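Local coordinates for protein lipid A deacylase PagL (Pseudomonas aeruginosa, PDB 2ERV) that hydrolyses the ester bond at the 3 position of lipid A in the bacterial outer membrane, releasing the primary fatty acyl chain of lipopolysaccharide, at residues D73-F78 and A110-A115; T32-L37 and F66-A71; A1-A6 and L19-D24. One frame throughout, in Å; residues are numbered along the deposited sequence.

Contact 1 (D73-F78 and A110-A115). With CXE (pentaethylene glycol monodecyl ether), chain F.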
loop_
_atom_site.group_PDB
_atom_site.type_symbol
_atom_site.label_atom_id
_atom_site.label_comp_id
_atom_site.label_asym_id
_atom_site.label_seq_id
_atom_site.Cartn_x
_atom_site.Cartn_y
_atom_site.Cartn_z
ATOM N N ASP A 73 -20.892 -3.623 12.695
ATOM C CA ASP A 73 -21.939 -2.749 12.240
ATOM C C ASP A 73 -21.275 -1.416 11.939
ATOM O O ASP A 73 -20.728 -1.242 10.828
ATOM C CB ASP A 73 -23.064 -2.617 13.249
ATOM C CG ASP A 73 -24.139 -1.657 12.783
ATOM O OD1 ASP A 73 -24.841 -2.009 11.819
ATOM O OD2 ASP A 73 -24.356 -0.527 13.296
ATOM N N SER A 74 -21.263 -0.485 12.888
ATOM C CA SER A 74 -20.685 0.817 12.549
ATOM C C SER A 74 -19.161 0.750 12.394
ATOM O O SER A 74 -18.578 1.658 11.790
ATOM C CB SER A 74 -21.088 1.898 13.537
ATOM O OG SER A 74 -20.180 1.934 14.590
ATOM N N ILE A 75 -18.538 -0.317 12.935
ATOM C CA ILE A 75 -17.082 -0.590 12.760
ATOM C C ILE A 75 -16.777 -2.049 12.413
ATOM O O ILE A 75 -17.070 -2.966 13.196
ATOM C CB ILE A 75 -16.263 -0.152 14.015
ATOM C CG1 ILE A 75 -16.743 1.214 14.495
ATOM C CG2 ILE A 75 -14.784 -0.131 13.682
ATOM C CD1 ILE A 75 -15.888 1.844 15.541
ATOM N N LYS A 76 -16.143 -2.277 11.258
ATOM C CA LYS A 76 -15.686 -3.629 10.898
ATOM C C LYS A 76 -14.155 -3.652 10.863
ATOM O O LYS A 76 -13.570 -3.077 9.957
ATOM C CB LYS A 76 -16.281 -4.078 9.526
ATOM C CG LYS A 76 -17.873 -4.051 9.489
ATOM C CD LYS A 76 -18.473 -4.394 8.100
ATOM C CE LYS A 76 -20.030 -4.407 8.107
ATOM N NZ LYS A 76 -20.653 -3.401 9.092
ATOM N N PRO A 77 -13.501 -4.327 11.813
ATOM C CA PRO A 77 -12.061 -4.515 11.708
ATOM C C PRO A 77 -11.715 -5.324 10.486
ATOM O O PRO A 77 -12.511 -6.207 10.078
ATOM C CB PRO A 77 -11.695 -5.310 12.955
ATOM C CG PRO A 77 -12.933 -5.164 13.940
ATOM C CD PRO A 77 -14.094 -5.019 12.980
ATOM N N PHE A 78 -10.526 -5.066 9.901
ATOM C CA PHE A 78 -10.114 -5.834 8.723
ATOM C C PHE A 78 -8.614 -6.003 8.725
ATOM O O PHE A 78 -7.902 -5.186 9.318
ATOM C CB PHE A 78 -10.584 -5.172 7.404
ATOM C CG PHE A 78 -9.910 -3.834 7.095
ATOM C CD1 PHE A 78 -10.548 -2.640 7.430
ATOM C CD2 PHE A 78 -8.669 -3.773 6.435
ATOM C CE1 PHE A 78 -9.954 -1.404 7.143
ATOM C CE2 PHE A 78 -8.055 -2.526 6.159
ATOM C CZ PHE A 78 -8.704 -1.346 6.504
ATOM N N ALA A 110 -3.957 -3.363 8.309
ATOM C CA ALA A 110 -5.068 -3.643 9.206
ATOM C C ALA A 110 -5.774 -2.312 9.484
ATOM O O ALA A 110 -5.138 -1.226 9.454
ATOM C CB ALA A 110 -4.521 -4.270 10.522
ATOM N N GLY A 111 -7.079 -2.351 9.699
ATOM C CA GLY A 111 -7.737 -1.159 10.170
ATOM C C GLY A 111 -9.187 -1.334 10.489
ATOM O O GLY A 111 -9.642 -2.425 10.819
ATOM N N LEU A 112 -9.913 -0.218 10.439
ATOM C CA LEU A 112 -11.338 -0.210 10.779
ATOM C C LEU A 112 -12.106 0.344 9.613
ATOM O O LEU A 112 -11.753 1.396 9.046
ATOM C CB LEU A 112 -11.601 0.661 12.013
ATOM C CG LEU A 112 -10.765 0.321 13.262
ATOM C CD1 LEU A 112 -10.949 1.356 14.437
ATOM C CD2 LEU A 112 -11.070 -1.083 13.712
ATOM N N LYS A 113 -13.166 -0.366 9.238
ATOM C CA LYS A 113 -14.035 0.184 8.241
ATOM C C LYS A 113 -15.352 0.633 8.886
ATOM O O LYS A 113 -16.006 -0.158 9.559
ATOM C CB LYS A 113 -14.292 -0.809 7.124
ATOM C CG LYS A 113 -15.437 -0.315 6.190
ATOM C CD LYS A 113 -15.031 -0.170 4.759
ATOM C CE LYS A 113 -16.249 -0.387 3.878
ATOM N NZ LYS A 113 -15.825 -0.998 2.612
ATOM N N PHE A 114 -15.745 1.876 8.627
ATOM C CA PHE A 114 -16.936 2.497 9.231
ATOM C C PHE A 114 -18.185 2.301 8.423
ATOM O O PHE A 114 -18.115 1.955 7.259
ATOM C CB PHE A 114 -16.673 3.991 9.509
ATOM C CG PHE A 114 -15.432 4.211 10.345
ATOM C CD1 PHE A 114 -15.392 3.773 11.651
ATOM C CD2 PHE A 114 -14.285 4.756 9.790
ATOM C CE1 PHE A 114 -14.224 3.921 12.436
ATOM C CE2 PHE A 114 -13.113 4.910 10.556
ATOM C CZ PHE A 114 -13.087 4.483 11.884
ATOM N N ALA A 115 -19.335 2.550 9.052
ATOM C CA ALA A 115 -20.643 2.334 8.430
ATOM C C ALA A 115 -20.873 3.236 7.220
ATOM O O ALA A 115 -21.538 2.835 6.254
ATOM C CB ALA A 115 -21.730 2.553 9.460
HETATM O O17 CXE F . -6.326 -11.650 13.538
HETATM C C18 CXE F . -6.852 -11.297 14.817
HETATM C C19 CXE F . -6.694 -9.793 15.017
HETATM O O20 CXE F . -7.154 -9.114 13.849
HETATM C C21 CXE F . -6.813 -7.726 13.812
HETATM C C22 CXE F . -8.088 -6.900 13.805
HETATM O O23 CXE F . -7.919 -5.669 13.103
HETATM C C24 CXE F . -7.354 -4.634 13.920
HETATM C C25 CXE F . -7.999 -3.293 13.609
HETATM O O26 CXE F . -7.141 -2.229 14.007
#
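F78 lays its ring over the backbone of G111 where strands 75-88 and 102-114 run side by side, antiparallel, in the wall of the PagL beta barrel. This is the tightly packed end. F78 and G111 form a hydrogen-bonded pair, F78 N giving to G111 O at 2.9 Å and G111 N to F78 O at 3.0 Å. A chi1 of 67° sets CG between the backbone N and the carbonyl carbon and swings the ring across to the neighbouring strand. There G111 CA makes a CH-pi contact 4.0 Å from the ring centroid, over the face, and K113 N lies at the ring edge. The same side carries K76, whose backbone exchanges two nearly straight bonds with K113 and whose NZ is held by G72 O.

The other face, with I75, P77, L112 and F114, is looser. I75 CG2 rests on L112 CB at 3.7 Å, while its CG1 meets F114 CD1 near the plane of that ring. P77 CB and L112 CD2 lie beside the ether chain of a bound detergent, consistent with an apolar outer surface of the barrel near the membrane. Where strand 75-88 begins and strand 102-114 ends the pairing frays: S74 and A115 are exposed, and the A115 N to S74 O bond is weak, bent to 123° at the hydrogen. The detergent comes closest at the backbone, its C25 lying 3.4 Å from G111 O.

Contact 2 (T32-L37 and F66-A71)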
loop_
_atom_site.group_PDB
_atom_site.type_symbol
_atom_site.label_atom_id
_atom_site.label_comp_id
_atom_site.label_asym_id
_atom_site.label_seq_id
_atom_site.Cartn_x
_atom_site.Cartn_y
_atom_site.Cartn_z
ATOM N N THR A 32 -18.906 -16.272 6.810
ATOM C CA THR A 32 -19.434 -16.928 8.014
ATOM C C THR A 32 -19.849 -15.806 8.970
ATOM O O THR A 32 -19.695 -14.596 8.641
ATOM C CB THR A 32 -18.366 -17.828 8.691
ATOM O OG1 THR A 32 -17.214 -17.034 9.039
ATOM C CG2 THR A 32 -17.790 -18.875 7.698
ATOM N N SER A 33 -20.301 -16.189 10.166
ATOM C CA SER A 33 -20.626 -15.216 11.204
ATOM C C SER A 33 -19.361 -14.437 11.622
ATOM O O SER A 33 -19.446 -13.318 12.132
ATOM C CB SER A 33 -21.248 -15.947 12.412
ATOM O OG SER A 33 -20.340 -16.907 12.932
ATOM N N THR A 34 -18.191 -15.023 11.376
ATOM C CA THR A 34 -16.916 -14.388 11.699
ATOM C C THR A 34 -16.584 -13.192 10.821
ATOM O O THR A 34 -16.058 -12.194 11.317
ATOM C CB THR A 34 -15.789 -15.436 11.673
ATOM O OG1 THR A 34 -16.053 -16.349 12.747
ATOM C CG2 THR A 34 -14.438 -14.832 12.047
ATOM N N GLY A 35 -16.904 -13.288 9.528
ATOM C CA GLY A 35 -16.481 -12.285 8.565
ATOM C C GLY A 35 -16.458 -12.918 7.190
ATOM O O GLY A 35 -17.136 -13.943 6.963
ATOM N N ARG A 36 -15.671 -12.339 6.277
ATOM C CA ARG A 36 -15.628 -12.830 4.912
ATOM C C ARG A 36 -14.280 -12.423 4.348
ATOM O O ARG A 36 -13.670 -11.440 4.821
ATOM C CB ARG A 36 -16.740 -12.202 4.074
ATOM C CG ARG A 36 -16.776 -10.660 4.160
ATOM C CD ARG A 36 -17.656 -9.965 3.139
ATOM N NE ARG A 36 -17.544 -8.498 3.261
ATOM C CZ ARG A 36 -17.536 -7.647 2.231
ATOM N NH1 ARG A 36 -17.576 -8.092 0.976
ATOM N NH2 ARG A 36 -17.454 -6.341 2.447
ATOM N N LEU A 37 -13.842 -13.186 3.340
ATOM C CA LEU A 37 -12.735 -12.810 2.493
ATOM C C LEU A 37 -13.299 -11.992 1.336
ATOM O O LEU A 37 -14.325 -12.348 0.730
ATOM C CB LEU A 37 -11.963 -14.027 1.959
ATOM C CG LEU A 37 -10.692 -13.714 1.103
ATOM C CD1 LEU A 37 -9.553 -13.138 1.988
ATOM C CD2 LEU A 37 -10.197 -14.982 0.370
ATOM N N PHE A 66 -6.216 -8.496 -1.112
ATOM C CA PHE A 66 -7.199 -9.356 -0.421
ATOM C C PHE A 66 -7.480 -8.770 0.943
ATOM O O PHE A 66 -6.586 -8.244 1.584
ATOM C CB PHE A 66 -6.638 -10.779 -0.258
ATOM C CG PHE A 66 -6.634 -11.554 -1.568
ATOM C CD1 PHE A 66 -7.768 -12.272 -1.967
ATOM C CD2 PHE A 66 -5.533 -11.495 -2.413
ATOM C CE1 PHE A 66 -7.789 -12.949 -3.183
ATOM C CE2 PHE A 66 -5.535 -12.186 -3.637
ATOM C CZ PHE A 66 -6.669 -12.907 -4.008
ATOM N N VAL A 67 -8.719 -8.920 1.398
ATOM C CA VAL A 67 -9.112 -8.338 2.674
ATOM C C VAL A 67 -9.859 -9.370 3.413
ATOM O O VAL A 67 -10.806 -9.946 2.861
ATOM C CB VAL A 67 -10.045 -7.094 2.433
ATOM C CG1 VAL A 67 -10.648 -6.545 3.742
ATOM C CG2 VAL A 67 -9.255 -5.977 1.725
ATOM N N TYR A 68 -9.512 -9.595 4.671
ATOM C CA TYR A 68 -10.467 -10.310 5.501
ATOM C C TYR A 68 -11.180 -9.285 6.390
ATOM O O TYR A 68 -10.544 -8.613 7.195
ATOM C CB TYR A 68 -9.813 -11.422 6.347
ATOM C CG TYR A 68 -10.880 -12.292 6.960
ATOM C CD1 TYR A 68 -11.394 -13.413 6.266
ATOM C CD2 TYR A 68 -11.439 -11.958 8.181
ATOM C CE1 TYR A 68 -12.421 -14.224 6.849
ATOM C CE2 TYR A 68 -12.463 -12.695 8.714
ATOM C CZ TYR A 68 -12.941 -13.836 8.040
ATOM O OH TYR A 68 -13.942 -14.552 8.620
ATOM N N GLU A 69 -12.507 -9.212 6.285
ATOM C CA GLU A 69 -13.265 -8.194 6.976
ATOM C C GLU A 69 -14.074 -8.930 8.004
ATOM O O GLU A 69 -14.873 -9.781 7.655
ATOM C CB GLU A 69 -14.198 -7.465 6.021
ATOM C CG GLU A 69 -15.092 -6.447 6.724
ATOM C CD GLU A 69 -16.223 -5.986 5.823
ATOM O OE1 GLU A 69 -17.202 -6.766 5.591
ATOM O OE2 GLU A 69 -16.127 -4.837 5.339
ATOM N N PHE A 70 -13.840 -8.626 9.273
ATOM C CA PHE A 70 -14.573 -9.245 10.351
ATOM C C PHE A 70 -15.974 -8.618 10.514
ATOM O O PHE A 70 -16.157 -7.440 10.252
ATOM C CB PHE A 70 -13.769 -9.049 11.653
ATOM C CG PHE A 70 -12.467 -9.791 11.675
ATOM C CD1 PHE A 70 -12.421 -11.101 12.176
ATOM C CD2 PHE A 70 -11.283 -9.202 11.179
ATOM C CE1 PHE A 70 -11.206 -11.819 12.204
ATOM C CE2 PHE A 70 -10.047 -9.909 11.173
ATOM C CZ PHE A 70 -10.011 -11.235 11.691
ATOM N N ALA A 71 -16.954 -9.398 10.973
ATOM C CA ALA A 71 -18.319 -8.881 11.207
ATOM C C ALA A 71 -18.337 -7.600 12.069
ATOM O O ALA A 71 -17.495 -7.385 12.952
ATOM C CB ALA A 71 -19.176 -9.948 11.888
HETATM O O HOH W 1 -14.968 -16.552 7.458
#
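R36 and E69 reach their salt bridge by unlike torsions: R36 has CG between its backbone N and carbonyl carbon (chi1 52°), then an extended chain to NE, whereas E69 places CG opposite its N (chi1 176°) and continues extended. The two side chains run alongside each other in the same direction, and R36 takes one oxygen with two nitrogens, NE to E69 OE1 at 2.9 Å and NH2 to the same OE1 at 3.2 Å. OE1 lies in the guanidinium plane, but both nitrogens approach from one face of the carboxylate, well above its plane. The backbones of this antiparallel hydrogen-bonded pair are joined as well, with E69 N giving an almost straight bond to R36 O at 2.9 Å.

On the opposite face Y68 folds its ring over the R36 carbonyl, with R36 O 3.4 Å above the ring plane and nearer the ring's border than its centre. The ring lies close along G35, which has no side chain to obstruct it. Y68 OH touches T34 CG2 and meets a water in the ring plane at 2.5 Å, a short separation; that water also contacts T32 OG1. T32 OG1 accepts from T34 N in an ST turn where the chain reverses, and A71 N closes the end by bonding to T34 O.

The contact lies at the ends of strands 35-48 and 57-70, an antiparallel hairpin of the barrel. S28 takes R36 NH1, strand 29-32 packs against R36 and L37, and strand 75-88 borders the other side, with K76 against E69 and I79 against Y68.

Contact 3 (A1-A6 and L19-D24). With CXE (pentaethylene glycol monodecyl ether), chain G.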
loop_
_atom_site.group_PDB
_atom_site.type_symbol
_atom_site.label_atom_id
_atom_site.label_comp_id
_atom_site.label_asym_id
_atom_site.label_seq_id
_atom_site.Cartn_x
_atom_site.Cartn_y
_atom_site.Cartn_z
ATOM N N ALA A 1 -15.850 3.483 -6.036
ATOM C CA ALA A 1 -14.413 3.765 -5.928
ATOM C C ALA A 1 -14.204 4.595 -4.663
ATOM O O ALA A 1 -15.143 5.259 -4.171
ATOM C CB ALA A 1 -13.935 4.520 -7.155
ATOM N N ASP A 2 -12.981 4.525 -4.108
ATOM C CA ASP A 2 -12.685 5.100 -2.808
ATOM C C ASP A 2 -11.374 5.843 -3.085
ATOM O O ASP A 2 -10.567 5.371 -3.852
ATOM C CB ASP A 2 -12.476 4.015 -1.720
ATOM C CG ASP A 2 -13.664 3.035 -1.558
ATOM O OD1 ASP A 2 -13.584 1.838 -1.977
ATOM O OD2 ASP A 2 -14.721 3.327 -0.976
ATOM N N VAL A 3 -11.180 7.030 -2.520
ATOM C CA VAL A 3 -9.903 7.691 -2.651
ATOM C C VAL A 3 -9.222 7.572 -1.273
ATOM O O VAL A 3 -9.902 7.549 -0.239
ATOM C CB VAL A 3 -10.068 9.187 -3.112
ATOM C CG1 VAL A 3 -10.874 9.990 -2.083
ATOM C CG2 VAL A 3 -8.712 9.862 -3.338
ATOM N N SER A 4 -7.899 7.494 -1.248
ATOM C CA SER A 4 -7.198 7.386 0.022
ATOM C C SER A 4 -5.980 8.285 0.069
ATOM O O SER A 4 -5.410 8.621 -0.964
ATOM C CB SER A 4 -6.802 5.932 0.317
ATOM O OG SER A 4 -5.880 5.450 -0.660
ATOM N N ALA A 5 -5.624 8.696 1.278
ATOM C CA ALA A 5 -4.414 9.483 1.501
ATOM C C ALA A 5 -3.692 8.783 2.612
ATOM O O ALA A 5 -4.353 8.255 3.502
ATOM C CB ALA A 5 -4.767 10.925 1.881
ATOM N N ALA A 6 -2.357 8.741 2.530
ATOM C CA ALA A 6 -1.541 8.045 3.532
ATOM C C ALA A 6 -0.226 8.740 3.707
ATOM O O ALA A 6 0.459 9.080 2.703
ATOM C CB ALA A 6 -1.310 6.618 3.133
ATOM N N LEU A 19 -1.190 8.879 -2.490
ATOM C CA LEU A 19 -2.597 9.137 -2.825
ATOM C C LEU A 19 -3.045 7.948 -3.628
ATOM O O LEU A 19 -2.269 7.459 -4.444
ATOM C CB LEU A 19 -2.686 10.393 -3.683
ATOM C CG LEU A 19 -2.565 11.741 -2.977
ATOM C CD1 LEU A 19 -2.595 12.860 -4.078
ATOM C CD2 LEU A 19 -3.744 11.961 -1.972
ATOM N N GLY A 20 -4.276 7.476 -3.403
ATOM C CA GLY A 20 -4.675 6.209 -3.964
ATOM C C GLY A 20 -6.124 6.190 -4.419
ATOM O O GLY A 20 -6.950 6.980 -3.972
ATOM N N LEU A 21 -6.425 5.280 -5.329
ATOM C CA LEU A 21 -7.814 5.009 -5.689
ATOM C C LEU A 21 -7.992 3.508 -5.562
ATOM O O LEU A 21 -7.069 2.776 -5.916
ATOM C CB LEU A 21 -8.046 5.398 -7.158
ATOM C CG LEU A 21 -8.103 6.898 -7.529
ATOM C CD1 LEU A 21 -8.108 7.106 -9.066
ATOM C CD2 LEU A 21 -9.317 7.515 -6.877
ATOM N N SER A 22 -9.164 3.064 -5.085
ATOM C CA SER A 22 -9.458 1.678 -4.798
ATOM C C SER A 22 -10.786 1.328 -5.429
ATOM O O SER A 22 -11.701 2.146 -5.362
ATOM C CB SER A 22 -9.647 1.474 -3.255
ATOM O OG SER A 22 -8.428 1.691 -2.593
ATOM N N TRP A 23 -10.904 0.102 -5.977
ATOM C CA TRP A 23 -12.152 -0.401 -6.526
ATOM C C TRP A 23 -12.502 -1.738 -5.883
ATOM O O TRP A 23 -11.810 -2.749 -6.085
ATOM C CB TRP A 23 -12.064 -0.572 -8.060
ATOM C CG TRP A 23 -11.875 0.701 -8.808
ATOM C CD1 TRP A 23 -12.865 1.487 -9.387
ATOM C CD2 TRP A 23 -10.640 1.360 -9.085
ATOM N NE1 TRP A 23 -12.304 2.592 -9.982
ATOM C CE2 TRP A 23 -10.942 2.542 -9.821
ATOM C CE3 TRP A 23 -9.302 1.100 -8.763
ATOM C CZ2 TRP A 23 -9.958 3.438 -10.230
ATOM C CZ3 TRP A 23 -8.325 1.991 -9.193
ATOM C CH2 TRP A 23 -8.657 3.133 -9.924
ATOM N N ASP A 24 -13.584 -1.738 -5.107
ATOM C CA ASP A 24 -14.027 -2.918 -4.389
ATOM C C ASP A 24 -14.317 -4.004 -5.422
ATOM O O ASP A 24 -14.957 -3.717 -6.422
ATOM C CB ASP A 24 -15.340 -2.578 -3.694
ATOM C CG ASP A 24 -15.211 -2.442 -2.197
ATOM O OD1 ASP A 24 -16.138 -2.972 -1.540
ATOM O OD2 ASP A 24 -14.257 -1.876 -1.576
HETATM C C4 CXE G . -2.204 6.040 -9.938
HETATM C C5 CXE G . -3.545 6.641 -9.573
HETATM C C6 CXE G . -3.478 7.432 -8.281
HETATM C C7 CXE G . -4.683 8.358 -8.225
HETATM C C8 CXE G . -4.510 9.473 -7.206
HETATM C C9 CXE G . -5.874 10.049 -6.861
HETATM C C10 CXE G . -5.904 11.529 -7.231
HETATM O O11 CXE G . -7.008 12.193 -6.605
HETATM C C12 CXE G . -6.590 13.073 -5.557
HETATM C C13 CXE G . -7.061 14.488 -5.827
HETATM O O14 CXE G . -7.598 14.987 -4.613
HETATM C C15 CXE G . -7.996 16.338 -4.713
HETATM C C16 CXE G . -7.974 16.919 -3.301
HETATM O O HOH W 2 -15.187 0.625 -4.481
HETATM O O HOH W 3 -7.821 4.177 -2.107
HETATM O O HOH W 4 -12.030 -0.104 -1.957
#
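The first beta hairpin of the barrel, strand 2-9 against strand 15-24, is joined here by a regular antiparallel ladder. D2 pairs with S22 and S4 with G20, each through two backbone bonds; S4 N to G20 O and G20 N to S4 O both measure 2.9 Å. Between these pairs V3 CA lies 3.3 Å from G20 O.

Outward, the surface is apolar. L19 CD2 touches A5 CB, L21 CD2 approaches V3 CB, and L21 CD1 lies 3.7 Å from C7 of a bound detergent's alkyl chain. At the end of the ladder A1 CB packs against the indole of W23.

The face bearing D2, S4 and S22 is polar and hydrated. S4 OG, set between its backbone N and carbonyl carbon (chi1 63°), passes beside G20 CA, where no side chain stands in its way, and one water spans S4 OG at 2.7 Å and S22 OG at 2.6 Å. S22 OG is also hydrogen-bonded to D42 OD1 on strand 35-48. Farther along, D2 OD1 and D24 OD2 stand 3.8 Å apart; a second water donates to both, and a third links D2 OD1 to D24 N. Such close like charges would tend to raise one carboxylate's proton affinity, an effect the bridging water and K147, packed on D2, may offset.

All three contacts are antiparallel pairings within one curled sheet, the PagL barrel wall. Contacts 1 and 2 adjoin, their centres about 11 Å apart, because strands 57-70 and 75-88 are neighbours: P77 O lies 2.9 Å from F70 N, a probable hydrogen bond, and F78 CB packs 3.4 Å from Y68 O. Contact 3, on the first hairpin, touches neither; its centre is about 16 Å from that of contact 1 and about 20 Å from that of contact 2. Strands 15-24 and 35-48 carry the sheet from contact 3 to contact 2. All three lie away from the catalytic H126, S128 and E140, yet each has bound detergent against it.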